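Local coordinates for hemolysin BL lytic component L1 (Bacillus cereus, PDB 7NMQ), which is a lytic component of the hemolysin BL enterotoxin and, as an alpha-helical pore-forming toxin, probably helps to breach host cell membranes, at residues A[25-30]-A[186-191]; A[71-76]-A[132-137]; A[96-101]-A[108-113]; A[100-105]-A[335-340]; A[216-221]-A[227-232]. One frame throughout, in Å; residues are numbered along the deposited sequence.

Interaction 1: residues A[25-30]-A[186-191]; sequences DLYAKT and TQKKHF
Lys188 NZ donates a 2.8 Å hydrogen bond to Tyr27 OH, joining two helices that stand too far apart for their backbones to meet: the nearest alpha carbons, Tyr27 CA and Lys188 CA, are 11.1 Å apart. The ammonium arrives at the edge of the tyrosine ring and in its plane. The two side chains cross at about a right angle, and besides NZ the lysine's methylenes pass the hydroxyl, Lys188 CE coming within 3.5 Å of Tyr27 OH. Lys188 runs out extended, and a bend at its last torsion (chi4 34°) swings NZ onto the hydroxyl. The same lysine makes a cation-pi contact with Tyr292 of helix 275-325, and that helix also packs on Tyr27 through Thr289, Leu293 and Thr296, which should limit the swing of both partners. A looser apolar contact pairs Leu26, just before Tyr27, with Phe191, one turn after Lys188: Leu26 CD1 is 4.2 Å from Phe191 CZ, though Leu26 was modelled in two conformers and the fit is uncertain. Within helix 10-33, Leu26 O accepts from both the backbone N and OG1 of Thr30, the hydroxyl lying 2.8 Å from Leu26 O and above the carbonyl plane. Long side chains bridging two helices, with helix 275-325 packed against both, are in keeping with the elongated alpha-helical bundle of the HBL and ClyA-like toxins.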
# COMPACT_ATOMS: atom_id res chain seq x y z
N ASP A 25 -3.14 2.79 -4.68
CA ASP A 25 -3.17 3.32 -6.07
C ASP A 25 -4.49 2.92 -6.75
O ASP A 25 -5.09 3.75 -7.41
CB ASP A 25 -2.00 2.80 -6.89
CG ASP A 25 -0.67 3.53 -6.69
OD1 ASP A 25 -0.65 4.61 -6.06
OD2 ASP A 25 0.34 3.00 -7.20
N LEU A 26 -4.90 1.66 -6.61
CA LEU A 26 -6.14 1.15 -7.24
C LEU A 26 -7.33 1.97 -6.73
O LEU A 26 -8.11 2.49 -7.54
CB LEU A 26 -6.37 -0.33 -6.92
CG LEU A 26 -5.59 -1.34 -7.75
CD1 LEU A 26 -6.48 -2.51 -8.13
CD2 LEU A 26 -5.00 -0.71 -8.98
N TYR A 27 -7.49 2.05 -5.42
CA TYR A 27 -8.65 2.75 -4.82
C TYR A 27 -8.60 4.20 -5.25
O TYR A 27 -9.65 4.76 -5.66
CB TYR A 27 -8.60 2.69 -3.30
CG TYR A 27 -8.93 1.35 -2.70
CD1 TYR A 27 -9.83 0.48 -3.30
CD2 TYR A 27 -8.35 0.96 -1.49
CE1 TYR A 27 -10.11 -0.76 -2.74
CE2 TYR A 27 -8.64 -0.28 -0.93
CZ TYR A 27 -9.53 -1.14 -1.54
OH TYR A 27 -9.79 -2.35 -0.95
N ALA A 28 -7.45 4.87 -5.21
CA ALA A 28 -7.39 6.30 -5.57
C ALA A 28 -7.81 6.48 -7.03
O ALA A 28 -8.58 7.41 -7.38
CB ALA A 28 -6.00 6.83 -5.32
N LYS A 29 -7.29 5.64 -7.90
CA LYS A 29 -7.57 5.81 -9.34
C LYS A 29 -9.07 5.56 -9.58
O LYS A 29 -9.68 6.19 -10.47
CB LYS A 29 -6.68 4.88 -10.14
CG LYS A 29 -5.25 5.37 -10.21
CD LYS A 29 -4.28 4.30 -10.64
CE LYS A 29 -2.84 4.78 -10.63
NZ LYS A 29 -2.55 5.61 -11.83
N THR A 30 -9.65 4.63 -8.86
CA THR A 30 -11.07 4.29 -9.01
C THR A 30 -11.90 5.50 -8.57
O THR A 30 -12.85 5.92 -9.29
CB THR A 30 -11.45 3.02 -8.26
OG1 THR A 30 -10.59 1.96 -8.68
CG2 THR A 30 -12.88 2.67 -8.56
N THR A 186 -16.47 -9.61 -0.60
CA THR A 186 -15.94 -10.85 -1.20
C THR A 186 -14.76 -10.49 -2.09
O THR A 186 -13.73 -11.18 -2.07
CB THR A 186 -17.03 -11.64 -1.92
OG1 THR A 186 -18.04 -11.91 -0.95
CG2 THR A 186 -16.56 -12.91 -2.57
N GLN A 187 -14.92 -9.47 -2.91
CA GLN A 187 -13.89 -9.10 -3.88
C GLN A 187 -12.62 -8.67 -3.16
O GLN A 187 -11.48 -9.03 -3.60
CB GLN A 187 -14.42 -7.94 -4.73
CG GLN A 187 -13.53 -7.62 -5.89
CD GLN A 187 -14.06 -6.53 -6.78
OE1 GLN A 187 -13.98 -6.59 -8.02
NE2 GLN A 187 -14.59 -5.52 -6.14
N LYS A 188 -12.74 -7.89 -2.09
CA LYS A 188 -11.56 -7.42 -1.35
C LYS A 188 -10.82 -8.62 -0.78
O LYS A 188 -9.58 -8.59 -0.81
CB LYS A 188 -12.00 -6.47 -0.24
CG LYS A 188 -10.84 -5.86 0.54
CD LYS A 188 -11.21 -4.81 1.52
CE LYS A 188 -9.99 -4.12 2.08
NZ LYS A 188 -8.87 -3.98 1.10
N LYS A 189 -11.55 -9.59 -0.24
CA LYS A 189 -10.94 -10.83 0.29
C LYS A 189 -10.18 -11.55 -0.82
O LYS A 189 -9.08 -12.05 -0.59
CB LYS A 189 -11.98 -11.76 0.93
CG LYS A 189 -11.39 -12.92 1.70
CD LYS A 189 -10.29 -12.55 2.69
CE LYS A 189 -9.99 -13.63 3.70
NZ LYS A 189 -9.24 -14.76 3.11
N HIS A 190 -10.74 -11.67 -2.02
CA HIS A 190 -10.02 -12.32 -3.14
C HIS A 190 -8.70 -11.59 -3.40
O HIS A 190 -7.67 -12.25 -3.59
CB HIS A 190 -10.85 -12.38 -4.42
CG HIS A 190 -11.95 -13.38 -4.38
ND1 HIS A 190 -11.74 -14.74 -4.19
CD2 HIS A 190 -13.30 -13.22 -4.57
CE1 HIS A 190 -12.93 -15.36 -4.26
NE2 HIS A 190 -13.90 -14.42 -4.47
N PHE A 191 -8.72 -10.27 -3.47
CA PHE A 191 -7.50 -9.49 -3.78
C PHE A 191 -6.51 -9.65 -2.63
O PHE A 191 -5.28 -9.80 -2.85
CB PHE A 191 -7.86 -8.02 -3.99
CG PHE A 191 -6.79 -7.28 -4.73
CD1 PHE A 191 -6.82 -7.31 -6.12
CD2 PHE A 191 -5.80 -6.55 -4.11
CE1 PHE A 191 -5.88 -6.62 -6.86
CE2 PHE A 191 -4.86 -5.88 -4.88
CZ PHE A 191 -4.90 -5.92 -6.23

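Interaction 2: residues A[71-76]-A[132-137]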
# COMPACT_ATOMS: atom_id res chain seq x y z
N ASP A 71 -0.07 12.17 -5.29
CA ASP A 71 0.89 13.24 -5.59
C ASP A 71 1.72 13.65 -4.37
O ASP A 71 2.79 14.23 -4.58
CB ASP A 71 0.20 14.46 -6.17
CG ASP A 71 -0.53 14.19 -7.48
OD1 ASP A 71 -0.16 13.23 -8.18
OD2 ASP A 71 -1.43 14.96 -7.80
N THR A 72 1.23 13.41 -3.16
CA THR A 72 1.90 13.92 -1.95
C THR A 72 2.23 12.77 -0.99
O THR A 72 3.43 12.64 -0.63
CB THR A 72 1.08 15.03 -1.29
OG1 THR A 72 0.84 16.02 -2.29
CG2 THR A 72 1.77 15.62 -0.08
N ALA A 73 1.27 11.97 -0.56
CA ALA A 73 1.52 10.93 0.47
C ALA A 73 2.38 9.81 -0.10
O ALA A 73 3.40 9.40 0.52
CB ALA A 73 0.23 10.39 1.00
N LYS A 74 2.04 9.33 -1.29
CA LYS A 74 2.80 8.20 -1.86
C LYS A 74 4.28 8.57 -1.98
O LYS A 74 5.12 7.73 -1.63
CB LYS A 74 2.22 7.72 -3.19
CG LYS A 74 3.01 6.57 -3.80
CD LYS A 74 2.30 5.90 -4.92
CE LYS A 74 2.04 6.87 -6.04
NZ LYS A 74 1.47 6.14 -7.18
N PRO A 75 4.67 9.71 -2.58
CA PRO A 75 6.10 9.99 -2.72
C PRO A 75 6.84 9.99 -1.38
O PRO A 75 8.02 9.66 -1.40
CB PRO A 75 6.18 11.38 -3.34
CG PRO A 75 4.85 11.53 -4.05
CD PRO A 75 3.85 10.69 -3.31
N GLN A 76 6.20 10.33 -0.29
CA GLN A 76 6.87 10.25 1.03
C GLN A 76 7.12 8.81 1.44
O GLN A 76 8.21 8.52 2.04
CB GLN A 76 6.09 10.96 2.12
CG GLN A 76 6.01 12.46 1.94
CD GLN A 76 5.75 13.12 3.27
OE1 GLN A 76 5.87 12.53 4.36
NE2 GLN A 76 5.43 14.38 3.20
N ILE A 132 5.12 8.85 8.97
CA ILE A 132 3.99 8.34 9.76
C ILE A 132 3.10 9.52 10.19
O ILE A 132 1.86 9.32 10.16
CB ILE A 132 4.48 7.47 10.92
CG1 ILE A 132 5.21 6.21 10.41
CG2 ILE A 132 3.33 7.20 11.88
CD1 ILE A 132 5.93 5.45 11.48
N LYS A 133 3.65 10.66 10.61
CA LYS A 133 2.79 11.79 11.06
C LYS A 133 1.95 12.26 9.86
O LYS A 133 0.72 12.53 10.06
CB LYS A 133 3.63 12.92 11.67
CG LYS A 133 2.86 14.18 12.08
CD LYS A 133 1.48 13.99 12.71
CE LYS A 133 0.86 15.24 13.31
NZ LYS A 133 1.02 16.44 12.45
N MET A 134 2.57 12.43 8.69
CA MET A 134 1.86 12.83 7.45
C MET A 134 0.74 11.83 7.17
O MET A 134 -0.41 12.26 6.88
CB MET A 134 2.86 12.97 6.30
CG MET A 134 2.31 13.29 4.96
SD MET A 134 1.46 11.92 4.12
CE MET A 134 2.85 10.83 3.89
N LEU A 135 1.00 10.53 7.32
CA LEU A 135 -0.05 9.53 7.05
C LEU A 135 -1.16 9.57 8.08
O LEU A 135 -2.33 9.32 7.69
CB LEU A 135 0.52 8.13 6.94
CG LEU A 135 1.38 7.89 5.73
CD1 LEU A 135 2.00 6.51 5.83
CD2 LEU A 135 0.59 8.04 4.44
N GLN A 136 -0.84 9.84 9.33
CA GLN A 136 -1.87 9.91 10.39
C GLN A 136 -2.78 11.09 10.07
O GLN A 136 -4.01 10.88 10.17
CB GLN A 136 -1.23 10.01 11.77
CG GLN A 136 -2.29 9.81 12.85
CD GLN A 136 -3.03 8.51 12.62
OE1 GLN A 136 -4.25 8.47 12.38
NE2 GLN A 136 -2.30 7.42 12.72
N ASP A 137 -2.22 12.23 9.67
CA ASP A 137 -3.01 13.43 9.30
C ASP A 137 -3.95 13.04 8.13
O ASP A 137 -5.15 13.37 8.13
CB ASP A 137 -2.14 14.63 8.93
CG ASP A 137 -1.34 15.24 10.08
OD1 ASP A 137 -1.72 15.03 11.26
OD2 ASP A 137 -0.38 15.96 9.78
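The carboxamide of Gln76 has one face laid against Met134, whose CG and CE both sit over that same face. Met134 CE is 3.5 Å from Gln76 OE1, and Met134 CG is 3.7 Å from Gln76 NE2, so the methionine lies across the amide, CE by the oxygen and CG near both oxygen and nitrogen. The sulfur between these two carbons stands farther from the amide and turns to the other partner, with Met134 SD 3.7 Å from Ala73 CB. This arch comes from bends at the last two torsions of Met134 (chi2 -74°, chi3 -65°), which fold the methyl back between Gln76 and Ala73, 3.7 Å from Ala73 CA. Gln76, extended beyond CG, reaches in from the opposite direction. The contact is entirely van der Waals, with no hydrogen bond between the segments. It belongs to the long bundle of this alpha-helical toxin, where helices 45-103 and 107-154 run antiparallel, here at 147° with local axes 10.2 Å apart. Helix 45-103 is irregular at this point: a wider pi-type turn at residues 71-73 leads into Pro75, which has no N-H to give and leaves the helix kinked. Ala73, with little side chain, probably helps its backbone come near, its CA lying 6.9 Å from Leu135 CA. Leu135 adds CD2, 4.2 Å from Ala73 CB, and also packs on Ile301 and Leu304 of helix 275-325. Tyr68, earlier in helix 45-103, touches both Ala73 and Met134.

Interaction 3: residues A[96-101]-A[108-113]; sequences DTLVET and AGLKEG
Two antiparallel helices joined by a short turn, a helical hairpin at one end of the bundle, close on each other where Thr101 and Leu98 meet Gly109, Leu110 and Gly113. The local axes are 8.6 Å apart and cross at 151°, and Thr101 CA comes within 5.4 Å of Leu110 CA. Such close spacing rests on the two glycines, four residues apart in a GxxxG sequence, which offer bare backbone to the partner helix. Thr101 sets CG2 against the first, 3.7 Å from Gly109 C, and Leu98 CD2 lies 3.8 Å from Gly113 CA. The hairpin links helices 45-103 and 107-154, both long members of the toxin's bundle, and Asp106 in the turn accepts a hydrogen bond from Gly109 N. With its hydroxyl between the backbone N and the carbonyl carbon (chi1 63°), Thr101 can bond back to its own helix while its methyl faces Gly109: OG1 donates to Leu98 O over 2.8 Å, from a position tilted out of the carbonyl plane. The threonine hydroxyl also packs against Leu110, with Thr101 OG1 3.3 Å from Leu110 CB. Leu110 crosses both Thr101 and Leu98 at about a right angle, placing CD1 3.9 Å from Leu98 CD2. Beyond the hairpin, Phe333 and Ile336 of helix 330-357 and Ile325 of helix 275-325 pack on Leu110.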
# COMPACT_ATOMS: atom_id res chain seq x y z
N ASP A 96 34.99 -1.31 1.47
CA ASP A 96 36.45 -1.57 1.33
C ASP A 96 37.27 -0.82 2.41
O ASP A 96 38.29 -1.39 2.89
CB ASP A 96 36.96 -1.20 -0.06
CG ASP A 96 36.59 -2.18 -1.15
OD1 ASP A 96 36.20 -3.33 -0.81
OD2 ASP A 96 36.69 -1.78 -2.34
N THR A 97 36.90 0.40 2.76
CA THR A 97 37.55 1.19 3.81
C THR A 97 37.38 0.47 5.15
O THR A 97 38.35 0.42 5.95
CB THR A 97 37.05 2.63 3.91
OG1 THR A 97 37.26 3.22 2.64
CG2 THR A 97 37.72 3.43 5.00
N LEU A 98 36.17 0.01 5.47
CA LEU A 98 35.97 -0.66 6.76
C LEU A 98 36.86 -1.91 6.81
O LEU A 98 37.49 -2.15 7.84
CB LEU A 98 34.50 -1.03 6.95
CG LEU A 98 33.52 0.14 6.92
CD1 LEU A 98 32.07 -0.31 6.90
CD2 LEU A 98 33.79 1.10 8.02
N VAL A 99 36.89 -2.71 5.76
CA VAL A 99 37.76 -3.92 5.75
C VAL A 99 39.24 -3.49 5.92
O VAL A 99 39.97 -4.17 6.66
CB VAL A 99 37.50 -4.77 4.49
CG1 VAL A 99 38.54 -5.87 4.35
CG2 VAL A 99 36.10 -5.37 4.55
N GLU A 100 39.66 -2.43 5.23
CA GLU A 100 41.05 -1.89 5.25
C GLU A 100 41.39 -1.50 6.69
O GLU A 100 42.47 -1.81 7.17
CB GLU A 100 41.16 -0.70 4.29
CG GLU A 100 42.50 0.02 4.33
CD GLU A 100 42.49 1.33 3.54
OE1 GLU A 100 41.39 1.74 3.00
OE2 GLU A 100 43.55 2.02 3.53
N THR A 101 40.50 -0.79 7.36
CA THR A 101 40.79 -0.32 8.73
C THR A 101 40.96 -1.53 9.65
O THR A 101 41.76 -1.43 10.58
CB THR A 101 39.74 0.64 9.28
OG1 THR A 101 38.48 -0.03 9.36
CG2 THR A 101 39.66 1.91 8.46
N ALA A 108 40.41 3.82 15.11
CA ALA A 108 39.79 5.15 14.94
C ALA A 108 39.07 5.19 13.59
O ALA A 108 37.97 5.71 13.50
CB ALA A 108 40.78 6.29 15.00
N GLY A 109 39.74 4.69 12.56
CA GLY A 109 39.19 4.64 11.20
C GLY A 109 37.92 3.82 11.11
O GLY A 109 36.95 4.21 10.45
N LEU A 110 37.93 2.66 11.73
CA LEU A 110 36.75 1.78 11.71
C LEU A 110 35.62 2.48 12.47
O LEU A 110 34.48 2.50 12.00
CB LEU A 110 37.10 0.43 12.33
CG LEU A 110 35.91 -0.54 12.37
CD1 LEU A 110 35.39 -0.90 10.98
CD2 LEU A 110 36.25 -1.78 13.13
N LYS A 111 35.91 2.98 13.65
CA LYS A 111 34.87 3.66 14.46
C LYS A 111 34.27 4.83 13.69
O LYS A 111 33.05 5.02 13.76
CB LYS A 111 35.42 4.18 15.78
CG LYS A 111 35.71 3.08 16.79
CD LYS A 111 36.23 3.65 18.08
CE LYS A 111 35.10 4.32 18.84
NZ LYS A 111 35.51 4.71 20.21
N GLU A 112 35.08 5.60 12.97
CA GLU A 112 34.54 6.77 12.24
C GLU A 112 33.57 6.27 11.16
O GLU A 112 32.51 6.89 10.97
CB GLU A 112 35.67 7.58 11.63
CG GLU A 112 35.21 8.97 11.23
CD GLU A 112 34.99 9.92 12.40
OE1 GLU A 112 35.41 9.63 13.55
OE2 GLU A 112 34.46 10.99 12.14
N GLY A 113 33.93 5.21 10.44
CA GLY A 113 33.08 4.62 9.39
C GLY A 113 31.78 4.13 9.97
O GLY A 113 30.68 4.44 9.45

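Interaction 4: residues A[100-105]-A[335-340]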
# COMPACT_ATOMS: atom_id res chain seq x y z
N GLU A 100 39.66 -2.43 5.23
CA GLU A 100 41.05 -1.89 5.25
C GLU A 100 41.39 -1.50 6.69
O GLU A 100 42.47 -1.81 7.17
CB GLU A 100 41.16 -0.70 4.29
CG GLU A 100 42.50 0.02 4.33
CD GLU A 100 42.49 1.33 3.54
OE1 GLU A 100 41.39 1.74 3.00
OE2 GLU A 100 43.55 2.02 3.53
N THR A 101 40.50 -0.79 7.36
CA THR A 101 40.79 -0.32 8.73
C THR A 101 40.96 -1.53 9.65
O THR A 101 41.76 -1.43 10.58
CB THR A 101 39.74 0.64 9.28
OG1 THR A 101 38.48 -0.03 9.36
CG2 THR A 101 39.66 1.91 8.46
N VAL A 102 40.25 -2.62 9.43
CA VAL A 102 40.48 -3.83 10.24
C VAL A 102 41.87 -4.38 9.92
O VAL A 102 42.64 -4.71 10.87
CB VAL A 102 39.38 -4.88 10.03
CG1 VAL A 102 39.78 -6.20 10.69
CG2 VAL A 102 38.06 -4.33 10.54
N GLN A 103 42.22 -4.49 8.64
CA GLN A 103 43.52 -5.08 8.23
C GLN A 103 44.71 -4.23 8.72
O GLN A 103 45.78 -4.80 8.98
CB GLN A 103 43.52 -5.24 6.72
CG GLN A 103 42.71 -6.45 6.28
CD GLN A 103 43.15 -7.66 7.06
OE1 GLN A 103 44.25 -8.19 6.86
NE2 GLN A 103 42.31 -8.07 8.01
N LYS A 104 44.52 -2.92 8.86
CA LYS A 104 45.56 -1.98 9.31
C LYS A 104 45.50 -1.81 10.84
O LYS A 104 46.40 -1.00 11.38
CB LYS A 104 45.45 -0.68 8.49
CG LYS A 104 45.83 -0.83 7.03
CD LYS A 104 45.81 0.47 6.22
CE LYS A 104 46.31 0.24 4.81
NZ LYS A 104 46.22 1.46 3.97
N LYS A 105 44.61 -2.49 11.52
CA LYS A 105 44.44 -2.37 12.99
C LYS A 105 44.22 -0.89 13.33
O LYS A 105 44.78 -0.40 14.32
CB LYS A 105 45.63 -3.01 13.70
CG LYS A 105 45.73 -4.50 13.46
CD LYS A 105 46.78 -5.15 14.32
CE LYS A 105 46.93 -6.63 14.05
NZ LYS A 105 47.72 -6.88 12.82
N LEU A 335 37.98 -10.49 13.31
CA LEU A 335 36.78 -11.23 12.82
C LEU A 335 35.68 -10.30 12.35
O LEU A 335 34.72 -10.78 11.73
CB LEU A 335 36.27 -12.18 13.90
CG LEU A 335 37.30 -13.20 14.38
CD1 LEU A 335 36.70 -14.11 15.43
CD2 LEU A 335 37.87 -14.02 13.21
N ILE A 336 35.79 -9.01 12.60
CA ILE A 336 34.72 -8.04 12.21
C ILE A 336 34.41 -8.18 10.73
O ILE A 336 33.25 -8.08 10.31
CB ILE A 336 35.10 -6.61 12.61
CG1 ILE A 336 35.07 -6.44 14.13
CG2 ILE A 336 34.22 -5.58 11.94
CD1 ILE A 336 35.76 -5.17 14.62
N PRO A 337 35.37 -8.45 9.83
CA PRO A 337 35.03 -8.55 8.41
C PRO A 337 33.99 -9.64 8.11
O PRO A 337 33.38 -9.55 7.08
CB PRO A 337 36.37 -8.74 7.70
CG PRO A 337 37.33 -8.05 8.63
CD PRO A 337 36.83 -8.44 10.01
N ASP A 338 33.85 -10.69 8.94
CA ASP A 338 32.77 -11.69 8.71
C ASP A 338 31.41 -10.98 8.74
O ASP A 338 30.56 -11.25 7.89
CB ASP A 338 32.77 -12.81 9.76
CG ASP A 338 33.96 -13.75 9.72
OD1 ASP A 338 34.52 -13.94 8.63
OD2 ASP A 338 34.29 -14.30 10.81
N ASP A 339 31.22 -10.08 9.69
CA ASP A 339 29.95 -9.35 9.86
C ASP A 339 29.81 -8.33 8.74
O ASP A 339 28.69 -8.15 8.23
CB ASP A 339 29.91 -8.73 11.26
CG ASP A 339 30.04 -9.79 12.35
OD1 ASP A 339 29.40 -10.87 12.22
OD2 ASP A 339 30.83 -9.57 13.31
N LEU A 340 30.90 -7.70 8.34
CA LEU A 340 30.84 -6.74 7.22
C LEU A 340 30.44 -7.47 5.94
O LEU A 340 29.65 -6.90 5.17
CB LEU A 340 32.15 -5.99 7.04
CG LEU A 340 32.60 -5.16 8.24
CD1 LEU A 340 34.02 -4.65 8.03
CD2 LEU A 340 31.67 -4.00 8.52
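Val102 and Ile336 bring their alpha carbons to 7.4 Å, where the last turn of helix 45-103 passes the early part of helix 330-357. The first helix stops in a Schellman motif: Lys105 turns to positive phi (54°), and the chain bonds back twice into the final turn, once from Lys105 N to Val102 O at 3.0 Å. Pro337 kinks the second helix, since its nitrogen carries no hydrogen for the turn before. Asp338 N likewise makes no regular helical bond and reaches instead to Leu335 O. Val102 and Pro337 reach toward each other, Val102 CG1 stopping 3.7 Å from Pro337 CG. The valine has that methyl anti to its nitrogen (chi1 170°), which sends one branch to the proline ring and leaves the other, CG2, 4.3 Å from Ile336 CB. No polar bond ties the segments together. This is bundle-end packing of the elongated helical toxin, in which the C-terminal helix 330-357 lies against the helical hairpin made by helices 45-103 and 107-154. Leu110 of the latter touches both Val102 and Ile336 and so completes a three-helix apolar cluster; Met328, in the preceding loop, also packs on Ile336. At the helix end, Lys104 NZ bonds to Glu100 OE2 at 2.8 Å through the anti lone pair of that oxygen. This salt bridge ties the last turn together and would partly offset the lysine's charge. One turn along helix 330-357, Leu340 packs on Tyr95, Leu98 and Val99.

Interaction 5: residues A[216-221]-A[227-232]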
# COMPACT_ATOMS: atom_id res chain seq x y z
N ALA A 216 -1.62 -4.18 -15.67
CA ALA A 216 -2.80 -4.81 -16.30
C ALA A 216 -4.08 -4.18 -15.79
O ALA A 216 -5.15 -4.55 -16.33
CB ALA A 216 -2.78 -6.29 -16.08
N VAL A 217 -4.05 -3.29 -14.82
CA VAL A 217 -5.30 -2.69 -14.28
C VAL A 217 -5.94 -1.78 -15.30
O VAL A 217 -5.28 -0.92 -15.90
CB VAL A 217 -5.06 -1.92 -12.98
CG1 VAL A 217 -6.22 -1.00 -12.64
CG2 VAL A 217 -4.80 -2.90 -11.86
N VAL A 218 -7.25 -1.96 -15.45
CA VAL A 218 -8.10 -0.99 -16.18
C VAL A 218 -9.24 -0.60 -15.23
O VAL A 218 -9.62 -1.43 -14.41
CB VAL A 218 -8.63 -1.57 -17.49
CG1 VAL A 218 -7.50 -1.74 -18.49
CG2 VAL A 218 -9.48 -2.82 -17.35
N ILE A 219 -9.73 0.63 -15.35
CA ILE A 219 -10.89 1.08 -14.54
C ILE A 219 -12.06 1.24 -15.52
O ILE A 219 -11.91 2.04 -16.47
CB ILE A 219 -10.55 2.35 -13.76
CG1 ILE A 219 -9.23 2.29 -12.95
CG2 ILE A 219 -11.77 2.71 -12.92
CD1 ILE A 219 -9.22 1.44 -11.76
N VAL A 220 -13.17 0.52 -15.32
CA VAL A 220 -14.36 0.62 -16.23
C VAL A 220 -15.45 1.39 -15.51
O VAL A 220 -15.73 1.05 -14.35
CB VAL A 220 -14.85 -0.75 -16.73
CG1 VAL A 220 -16.24 -0.71 -17.37
CG2 VAL A 220 -13.85 -1.31 -17.72
N VAL A 221 -15.99 2.42 -16.14
CA VAL A 221 -17.12 3.18 -15.55
C VAL A 221 -18.38 2.75 -16.31
O VAL A 221 -18.46 2.93 -17.55
CB VAL A 221 -16.95 4.70 -15.62
CG1 VAL A 221 -18.07 5.44 -14.90
CG2 VAL A 221 -15.57 5.11 -15.08
N THR A 227 -15.08 0.67 -11.53
CA THR A 227 -14.72 -0.67 -10.99
C THR A 227 -13.41 -1.08 -11.66
O THR A 227 -13.34 -1.05 -12.89
CB THR A 227 -15.86 -1.65 -11.33
OG1 THR A 227 -17.06 -1.20 -10.71
CG2 THR A 227 -15.63 -3.07 -10.86
N PRO A 228 -12.36 -1.46 -10.90
CA PRO A 228 -11.15 -1.98 -11.52
C PRO A 228 -11.29 -3.43 -11.95
O PRO A 228 -12.07 -4.18 -11.40
CB PRO A 228 -10.07 -1.92 -10.47
CG PRO A 228 -10.77 -1.63 -9.21
CD PRO A 228 -12.22 -1.33 -9.45
N ALA A 229 -10.46 -3.80 -12.92
CA ALA A 229 -10.24 -5.20 -13.32
C ALA A 229 -8.78 -5.35 -13.74
O ALA A 229 -8.16 -4.36 -14.09
CB ALA A 229 -11.14 -5.54 -14.47
N VAL A 230 -8.28 -6.58 -13.65
CA VAL A 230 -6.87 -6.88 -14.00
C VAL A 230 -6.87 -7.69 -15.29
O VAL A 230 -7.25 -8.86 -15.29
CB VAL A 230 -6.19 -7.62 -12.86
CG1 VAL A 230 -4.76 -7.92 -13.21
CG2 VAL A 230 -6.26 -6.80 -11.56
N VAL A 231 -6.52 -7.04 -16.38
CA VAL A 231 -6.60 -7.68 -17.72
C VAL A 231 -5.72 -8.92 -17.75
O VAL A 231 -4.51 -8.74 -17.59
CB VAL A 231 -6.19 -6.70 -18.81
CG1 VAL A 231 -6.17 -7.38 -20.16
CG2 VAL A 231 -7.09 -5.47 -18.81
N GLY A 232 -6.28 -10.08 -18.04
CA GLY A 232 -5.53 -11.35 -18.12
C GLY A 232 -5.20 -11.92 -16.75
O GLY A 232 -4.43 -12.90 -16.68
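Val218 and Ala229 form a hydrogen-bonded pair of an antiparallel beta hairpin, each using both its N-H and its C=O. Val218 N reaches Ala229 O and Ala229 N reaches Val218 O, both at 2.9 Å and close to the carbonyl direction. Val220 and Thr227 repeat the pattern, with Val220 N 2.9 Å from Thr227 O; the return bond from Thr227 N to Val220 O is more bent, 146° at the hydrogen. A fifth bond, Val231 N to Ala216 O at 2.8 Å, continues the ladder beyond the strand, its donor well above the carbonyl plane. Two carbonyls take a second, weaker approach: Val217 CA-H points at Ala229 O and Pro228 CA-H at Val218 O. Outward-facing groups find partners too. Val230 N donates to Asn260, Pro228 O accepts from Ser263, and Ile219 O accepts from Lys33. Among the side chains, Ile219 CD1 rests 3.7 Å from Pro228 CB, on the sheet face shared with Val217 and Val230, while Val218 CG1 meets Val231 CG2 at 3.8 Å. The hydrophobic hairpin, whose strands overlap two predicted transmembrane segments but are extended here, is consistent with the beta-tongue of ClyA-like toxins. Helix 247-272 flanks strand 225-230, whereas Leu26 and Thr30 of helix 10-33 pack on the face carrying Val217, Ile219 and Pro228.

Two pairs of contacts and one single contact are spread along the elongated bundle. Interactions 3 and 4 lie at one end, their centres 8 Å apart; they share Glu100 and Thr101 of helix 45-103, and Leu110 packs on Ile336 and Val102 between them. Interactions 1 and 5, with centres 10 Å apart, touch through Leu26 and Thr30 against the beta hairpin. Interaction 2 lies 20 Å from interaction 1, centre to centre, tied to it by the Asp25–Lys74 salt bridge, and shares helices 45-103 and 107-154 with interaction 3. Along the chain, interaction 3 falls between the segments of interaction 2, and interaction 4 brings the C-terminal helix back to helix 45-103. The centres of interactions 3 and 5 are 53 Å apart, so the beta hairpin packs well away from that end.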